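4-aminobutyrate transaminase (Acinetobacter baumannii, PDB 6WOP) probably transfers the amino group of 4-aminobutyrate to 2-oxoglutarate, as a pyridoxal 5'-phosphate-dependent aminotransferase of class III. Local coordinates at residues 69-72 and 73-77; 98-101 and 102-106; 310-313 and 314-318. One frame throughout, in Å; residues are numbered along the deposited sequence. Where two conformers were deposited one is given.

The three contacts come in series along the chain, and none touches another. Contacts 1 and 2 lie farthest apart, with centres about 29 Å from each other. Contact 3 has its centre about 20 Å from each of theirs. Contact 1 lies where helix 61-71 passes into a loop. Contact 2 joins helix 85-97 to strand 104-109, outermost in its sheet within this chain. Contact 3 lies on helix 303-318. That helix touches contact 1 through Pro303 and Ile304, and pairs by Asp314 and Glu317 with Arg93 and Arg97 of helix 85-97, which leads into contact 2. Contacts 1 and 2 both reach the second subunit; contact 3 packs inside its own chain.

Contact 1: 69-72 and 73-77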
loop_
_atom_site.group_PDB
_atom_site.type_symbol
_atom_site.label_atom_id
_atom_site.label_comp_id
_atom_site.label_asym_id
_atom_site.label_seq_id
_atom_site.Cartn_x
_atom_site.Cartn_y
_atom_site.Cartn_z
ATOM N N GLU A 69 -42.349 -18.873 7.134
ATOM C CA GLU A 69 -42.797 -19.425 5.856
ATOM C C GLU A 69 -41.602 -19.789 4.979
ATOM O O GLU A 69 -41.588 -20.838 4.341
ATOM C CB GLU A 69 -43.698 -18.432 5.137
ATOM C CG GLU A 69 -44.031 -18.752 3.697
ATOM C CD GLU A 69 -45.004 -19.921 3.526
ATOM O OE1 GLU A 69 -45.507 -20.501 4.531
ATOM O OE2 GLU A 69 -45.261 -20.257 2.347
ATOM N N GLN A 70 -40.597 -18.929 4.923
ATOM C CA GLN A 70 -39.416 -19.281 4.118
ATOM C C GLN A 70 -38.712 -20.539 4.647
ATOM O O GLN A 70 -38.102 -21.281 3.858
ATOM C CB GLN A 70 -38.422 -18.107 4.078
ATOM C CG GLN A 70 -37.218 -18.448 3.157
ATOM C CD GLN A 70 -37.623 -18.488 1.667
ATOM O OE1 GLN A 70 -38.495 -17.727 1.253
ATOM N NE2 GLN A 70 -37.008 -19.358 0.885
ATOM N N LEU A 71 -38.781 -20.819 5.956
ATOM C CA LEU A 71 -38.153 -22.028 6.452
ATOM C C LEU A 71 -38.816 -23.280 5.896
ATOM O O LEU A 71 -38.208 -24.348 5.970
ATOM C CB LEU A 71 -38.221 -22.109 7.980
ATOM C CG LEU A 71 -37.358 -21.116 8.771
ATOM C CD1 LEU A 71 -37.724 -21.232 10.303
ATOM C CD2 LEU A 71 -35.898 -21.486 8.523
ATOM N N THR A 72 -40.062 -23.186 5.412
ATOM C CA THR A 72 -40.695 -24.336 4.785
ATOM C C THR A 72 -40.276 -24.474 3.327
ATOM O O THR A 72 -40.659 -25.438 2.669
ATOM C CB THR A 72 -42.238 -24.255 4.807
ATOM O OG1 THR A 72 -42.662 -23.288 3.856
ATOM C CG2 THR A 72 -42.742 -23.831 6.139
ATOM N N LYS A 73 -39.515 -23.539 2.801
ATOM C CA LYS A 73 -39.153 -23.573 1.392
ATOM C C LYS A 73 -37.669 -23.887 1.205
ATOM O O LYS A 73 -37.332 -24.967 0.698
ATOM C CB LYS A 73 -39.519 -22.245 0.743
ATOM C CG LYS A 73 -41.065 -21.978 0.759
ATOM C CD LYS A 73 -41.361 -20.575 0.220
ATOM C CE LYS A 73 -42.857 -20.230 0.197
ATOM N NZ LYS A 73 -43.034 -18.776 -0.214
ATOM N N PHE A 74 -36.786 -22.977 1.599
ATOM C CA PHE A 74 -35.339 -23.195 1.531
ATOM C C PHE A 74 -34.667 -22.069 2.299
ATOM O O PHE A 74 -35.219 -20.973 2.411
ATOM C CB PHE A 74 -34.811 -23.268 0.084
ATOM C CG PHE A 74 -35.119 -22.063 -0.763
ATOM C CD1 PHE A 74 -36.336 -21.956 -1.404
ATOM C CD2 PHE A 74 -34.204 -21.019 -0.881
ATOM C CE1 PHE A 74 -36.645 -20.865 -2.149
ATOM C CE2 PHE A 74 -34.503 -19.908 -1.676
ATOM C CZ PHE A 74 -35.721 -19.830 -2.278
ATOM N N THR A 75 -33.485 -22.356 2.853
ATOM C CA THR A 75 -32.754 -21.349 3.583
ATOM C C THR A 75 -31.504 -20.884 2.871
ATOM O O THR A 75 -30.991 -19.818 3.224
ATOM C CB THR A 75 -32.320 -21.845 4.970
ATOM O OG1 THR A 75 -31.167 -22.690 4.829
ATOM C CG2 THR A 75 -33.422 -22.673 5.656
ATOM N N HIS A 76 -31.027 -21.605 1.880
ATOM C CA HIS A 76 -29.767 -21.244 1.230
ATOM C C HIS A 76 -29.624 -22.040 -0.058
ATOM O O HIS A 76 -29.671 -23.288 -0.033
ATOM C CB HIS A 76 -28.547 -21.552 2.124
ATOM C CG HIS A 76 -27.253 -21.373 1.380
ATOM N ND1 HIS A 76 -26.640 -20.142 1.208
ATOM C CD2 HIS A 76 -26.468 -22.283 0.756
ATOM C CE1 HIS A 76 -25.521 -20.317 0.517
ATOM N NE2 HIS A 76 -25.399 -21.606 0.238
ATOM N N THR A 77 -29.465 -21.334 -1.194
ATOM C CA THR A 77 -29.053 -21.971 -2.445
ATOM C C THR A 77 -27.713 -21.493 -2.973
ATOM O O THR A 77 -27.158 -22.166 -3.856
ATOM C CB THR A 77 -30.095 -21.711 -3.553
ATOM O OG1 THR A 77 -30.172 -20.303 -3.839
ATOM C CG2 THR A 77 -31.491 -22.235 -3.158
HETATM O O HOH W 1 -41.282 -17.528 1.549
#
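Where helix 61-71 runs out into a loop, Gln70 folds over Phe74. The carbonyl oxygen of Gln70 accepts two backbone bonds. Phe74 N donates to Gln70 O at 3.1 Å, nearly in line with the C=O. Lys73 N reaches Gln70 O at 2.9 Å, from above the carbonyl plane. The Gln70 side chain returns the bond. With CG anti to the backbone N and a bend at chi2 (70°), Gln70 NE2 donates to Phe74 O at 2.9 Å. The N-H...O angle is 164°, and the acceptor lies in the amide plane. Gln70 NE2 also sits 3.3 Å above the centre of the Phe74 ring. Amide and ring planes are 82° apart, so the amide stands on the ring face.

This turn lies at the subunit interface. Leu71 meets Leu71 of the second subunit, and Leu71 O accepts from Arg59 NE there. Thr75 OG1 bonds to Gly274 O of the second subunit. Within the chain, Gln70 and Phe74 rest on Pro303.

Lys73 runs extended back along the helix end. A water bridges its NZ to Gln70 OE1. The salt bridge from Lys73 NZ to Glu69 OE2 is long, 3.7 Å, and Lys73 CE lies nearer that oxygen at 3.2 Å. Thr72 OG1 donates to Glu69 O at 2.7 Å, in the carbonyl plane; Thr72 N uses the same oxygen.

Contact 2: 98-101 and 102-106; sequences APIA and GPAKA
In Ile100 a chi1 of -67° sets CG1 beside the backbone N and leaves CG2 anti to that nitrogen. CG2 is thereby turned to Ala104. Ile100 CG2 meets Ala104 CB at 3.9 Å, and Ile100 CB lies almost as near that methyl. The other branch bends at chi2 (-61°) and leads away from residues 102-106. Ile100 also packs on Ile265 and Arg283, and the Ala104 methyl rests on Val281 and Asn95 as well.

The chain between these two residues reverses over Ala101, Gly102 and Pro103. Gly102 has a positive phi of 85°, paired with an extended psi, a conformation most accessible to glycine. Before the reversal, Pro99 is the centre of an inverse gamma turn. Its bond, Ile100 N to Ala98 O at 3.0 Å, is weak.

The loop is the link from helix 85-97 to strand 104-109. That strand forms one edge, within this chain, of a seven-stranded mixed sheet. Lys105 shares backbone hydrogen bonds with Gly282, while its NZ makes a salt bridge with Asp288 and a hydrogen bond to Gln13 O of the second subunit.

Two waters span the turn. One donates to Ala101 O at 2.9 Å and to Pro103 O at 2.6 Å. The other lies 2.8 Å from Ile100 O and 2.6 Å from Gly102 O, but it has more acceptors around it than protons to give. The turn presents four successive carbonyl oxygens, from Ile100 to Pro103. Its two halves are joined by one small apolar touch and one clear water bridge, from Ala101 O to Pro103 O, with the second water probably helping. Water thus solvates these carbonyls, and Pro103 O is also shared with the backbone of Ala284, since a proline has no N-H to give.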
loop_
_atom_site.group_PDB
_atom_site.type_symbol
_atom_site.label_atom_id
_atom_site.label_comp_id
_atom_site.label_asym_id
_atom_site.label_seq_id
_atom_site.Cartn_x
_atom_site.Cartn_y
_atom_site.Cartn_z
ATOM N N ALA A 98 -35.452 4.156 -3.255
ATOM C CA ALA A 98 -34.163 4.773 -2.897
ATOM C C ALA A 98 -34.012 6.119 -3.593
ATOM O O ALA A 98 -34.416 6.266 -4.742
ATOM C CB ALA A 98 -33.004 3.879 -3.327
ATOM N N PRO A 99 -33.404 7.098 -2.942
ATOM C CA PRO A 99 -33.230 8.414 -3.596
ATOM C C PRO A 99 -32.009 8.446 -4.525
ATOM O O PRO A 99 -30.943 8.944 -4.199
ATOM C CB PRO A 99 -33.068 9.372 -2.405
ATOM C CG PRO A 99 -32.596 8.504 -1.262
ATOM C CD PRO A 99 -33.211 7.133 -1.472
ATOM N N ILE A 100 -32.202 7.952 -5.738
ATOM C CA ILE A 100 -31.166 7.770 -6.756
ATOM C C ILE A 100 -31.666 8.491 -8.003
ATOM O O ILE A 100 -32.839 8.367 -8.362
ATOM C CB ILE A 100 -30.912 6.271 -7.068
ATOM C CG1 ILE A 100 -30.281 5.530 -5.852
ATOM C CG2 ILE A 100 -30.074 6.099 -8.420
ATOM C CD1 ILE A 100 -28.882 6.133 -5.454
ATOM N N ALA A 101 -30.786 9.202 -8.674
ATOM C CA ALA A 101 -31.167 9.925 -9.883
ATOM C C ALA A 101 -31.175 8.963 -11.071
ATOM O O ALA A 101 -30.132 8.393 -11.420
ATOM C CB ALA A 101 -30.202 11.091 -10.129
ATOM N N GLY A 102 -32.347 8.811 -11.713
ATOM C CA GLY A 102 -32.471 7.960 -12.878
ATOM C C GLY A 102 -32.699 6.530 -12.425
ATOM O O GLY A 102 -32.867 6.303 -11.235
ATOM N N PRO A 103 -32.676 5.553 -13.330
ATOM C CA PRO A 103 -32.975 4.169 -12.934
ATOM C C PRO A 103 -31.935 3.644 -11.951
ATOM O O PRO A 103 -30.736 3.871 -12.119
ATOM C CB PRO A 103 -32.901 3.395 -14.251
ATOM C CG PRO A 103 -32.767 4.411 -15.299
ATOM C CD PRO A 103 -32.225 5.634 -14.723
ATOM N N ALA A 104 -32.403 2.923 -10.946
ATOM C CA ALA A 104 -31.488 2.371 -9.952
ATOM C C ALA A 104 -31.333 0.868 -10.154
ATOM O O ALA A 104 -32.170 0.210 -10.784
ATOM C CB ALA A 104 -31.982 2.692 -8.543
ATOM N N LYS A 105 -30.234 0.318 -9.637
ATOM C CA LYS A 105 -30.133 -1.131 -9.497
ATOM C C LYS A 105 -29.650 -1.444 -8.085
ATOM O O LYS A 105 -29.057 -0.589 -7.437
ATOM C CB LYS A 105 -29.168 -1.709 -10.530
ATOM C CG LYS A 105 -29.776 -1.702 -11.937
ATOM C CD LYS A 105 -28.835 -2.302 -12.911
ATOM C CE LYS A 105 -29.539 -2.586 -14.234
ATOM N NZ LYS A 105 -28.829 -3.628 -15.012
ATOM N N ALA A 106 -29.877 -2.674 -7.617
ATOM C CA ALA A 106 -29.478 -3.020 -6.264
ATOM C C ALA A 106 -28.931 -4.438 -6.246
ATOM O O ALA A 106 -29.331 -5.299 -7.035
ATOM C CB ALA A 106 -30.662 -2.949 -5.248
HETATM O O HOH W 2 -34.653 6.444 -9.360
HETATM O O HOH W 3 -29.421 6.027 -12.852
#

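Contact 3: 310-313 and 314-318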
loop_
_atom_site.group_PDB
_atom_site.type_symbol
_atom_site.label_atom_id
_atom_site.label_comp_id
_atom_site.label_asym_id
_atom_site.label_seq_id
_atom_site.Cartn_x
_atom_site.Cartn_y
_atom_site.Cartn_z
ATOM N N HIS A 310 -38.421 -8.092 3.271
ATOM C CA HIS A 310 -39.701 -7.734 2.650
ATOM C C HIS A 310 -40.714 -7.356 3.723
ATOM O O HIS A 310 -41.544 -6.466 3.513
ATOM C CB HIS A 310 -40.276 -8.896 1.815
ATOM C CG HIS A 310 -39.706 -8.984 0.440
ATOM N ND1 HIS A 310 -40.053 -8.114 -0.576
ATOM C CD2 HIS A 310 -38.816 -9.858 -0.092
ATOM C CE1 HIS A 310 -39.392 -8.441 -1.680
ATOM N NE2 HIS A 310 -38.644 -9.504 -1.415
ATOM N N ALA A 311 -40.703 -8.088 4.850
ATOM C CA ALA A 311 -41.698 -7.809 5.870
ATOM C C ALA A 311 -41.327 -6.555 6.643
ATOM O O ALA A 311 -42.217 -5.860 7.160
ATOM C CB ALA A 311 -41.865 -8.990 6.826
ATOM N N VAL A 312 -40.035 -6.234 6.718
ATOM C CA VAL A 312 -39.640 -4.963 7.349
ATOM C C VAL A 312 -40.206 -3.776 6.564
ATOM O O VAL A 312 -40.771 -2.819 7.125
ATOM C CB VAL A 312 -38.101 -4.864 7.424
ATOM C CG1 VAL A 312 -37.685 -3.380 7.689
ATOM C CG2 VAL A 312 -37.539 -5.812 8.482
ATOM N N ILE A 313 -40.027 -3.794 5.243
ATOM C CA ILE A 313 -40.574 -2.716 4.448
ATOM C C ILE A 313 -42.078 -2.672 4.603
ATOM O O ILE A 313 -42.670 -1.587 4.698
ATOM C CB ILE A 313 -40.162 -2.896 2.983
ATOM C CG1 ILE A 313 -38.635 -2.809 2.906
ATOM C CG2 ILE A 313 -40.930 -1.905 2.026
ATOM C CD1 ILE A 313 -38.130 -3.111 1.532
ATOM N N ASP A 314 -42.728 -3.835 4.546
ATOM C CA ASP A 314 -44.183 -3.868 4.751
ATOM C C ASP A 314 -44.548 -3.187 6.054
ATOM O O ASP A 314 -45.501 -2.400 6.134
ATOM C CB ASP A 314 -44.639 -5.333 4.833
ATOM C CG ASP A 314 -44.707 -6.018 3.496
ATOM O OD1 ASP A 314 -44.538 -5.332 2.478
ATOM O OD2 ASP A 314 -44.981 -7.270 3.471
ATOM N N ALA A 315 -43.816 -3.524 7.117
ATOM C CA ALA A 315 -44.216 -3.038 8.438
ATOM C C ALA A 315 -43.976 -1.541 8.528
ATOM O O ALA A 315 -44.819 -0.799 9.053
ATOM C CB ALA A 315 -43.429 -3.759 9.547
ATOM N N ILE A 316 -42.832 -1.068 8.015
ATOM C CA ILE A 316 -42.544 0.365 8.069
ATOM C C ILE A 316 -43.670 1.157 7.425
ATOM O O ILE A 316 -44.116 2.192 7.945
ATOM C CB ILE A 316 -41.187 0.653 7.394
ATOM C CG1 ILE A 316 -40.031 0.160 8.305
ATOM C CG2 ILE A 316 -41.042 2.150 7.013
ATOM C CD1 ILE A 316 -38.657 0.138 7.520
ATOM N N GLU A 317 -44.170 0.679 6.284
ATOM C CA GLU A 317 -45.176 1.460 5.563
ATOM C C GLU A 317 -46.580 1.206 6.090
ATOM O O GLU A 317 -47.397 2.137 6.167
ATOM C CB GLU A 317 -45.078 1.148 4.082
ATOM C CG GLU A 317 -43.630 1.531 3.591
ATOM C CD GLU A 317 -43.418 1.396 2.087
ATOM O OE1 GLU A 317 -44.233 0.693 1.438
ATOM O OE2 GLU A 317 -42.444 1.999 1.538
ATOM N N GLU A 318 -46.851 -0.031 6.507
ATOM C CA GLU A 318 -48.173 -0.355 7.039
ATOM C C GLU A 318 -48.373 0.235 8.424
ATOM O O GLU A 318 -49.487 0.624 8.778
ATOM C CB GLU A 318 -48.377 -1.879 7.074
ATOM C CG GLU A 318 -49.631 -2.329 7.822
ATOM C CD GLU A 318 -50.917 -1.890 7.170
ATOM O OE1 GLU A 318 -51.955 -1.835 7.874
ATOM O OE2 GLU A 318 -50.905 -1.598 5.955
#
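Ile316 lies against Val312, one helical turn earlier. Ile316 CB is 3.5 Å from Val312 O. Ile316 CG1 comes closer still, 3.3 Å from Val312 O. A chi1 of -73° sets CG1 anti to the carbonyl carbon, and the extended chi2 (167°) carries CD1 back along the helix. There Ile316 CD1 meets Val312 CG1 at 3.7 Å. The two side chains lie side by side and point the same way. Along the backbone, Ile316 N donates to Val312 O at 2.8 Å. That bond is nearly straight, with an N-H...O angle of 169°.

This is the i to i+4 spacing of an alpha helix, here the later half of helix 303-318. Backbone bonds of the same kind run from Asp314 N to His310 O, from Ala315 N to Ala311 O and from Glu317 N to Ile313 O. The helix has neighbours on two of its flanks: Ala311 touches Val63 and Ala66 of helix 61-71, and Ile313 touches Arg93 and Arg97 of helix 85-97.

Glu317 runs alongside Ile313 in the same direction. Glu317 CG is 3.4 Å from Ile313 O, and Glu317 CD is 4.1 Å from Ile313 CG2. Glu317 OE2 forms a salt bridge with Arg97. Asp314 folds back over the preceding turn, bringing Asp314 CG to 3.2 Å from His310 O. Asp314 OD1 lies 3.4 Å from His310 O. Both oxygens are acceptors, and Arg93 serves both: NH2 forms a salt bridge with Asp314 OD1, while NH1 bonds to His310 O.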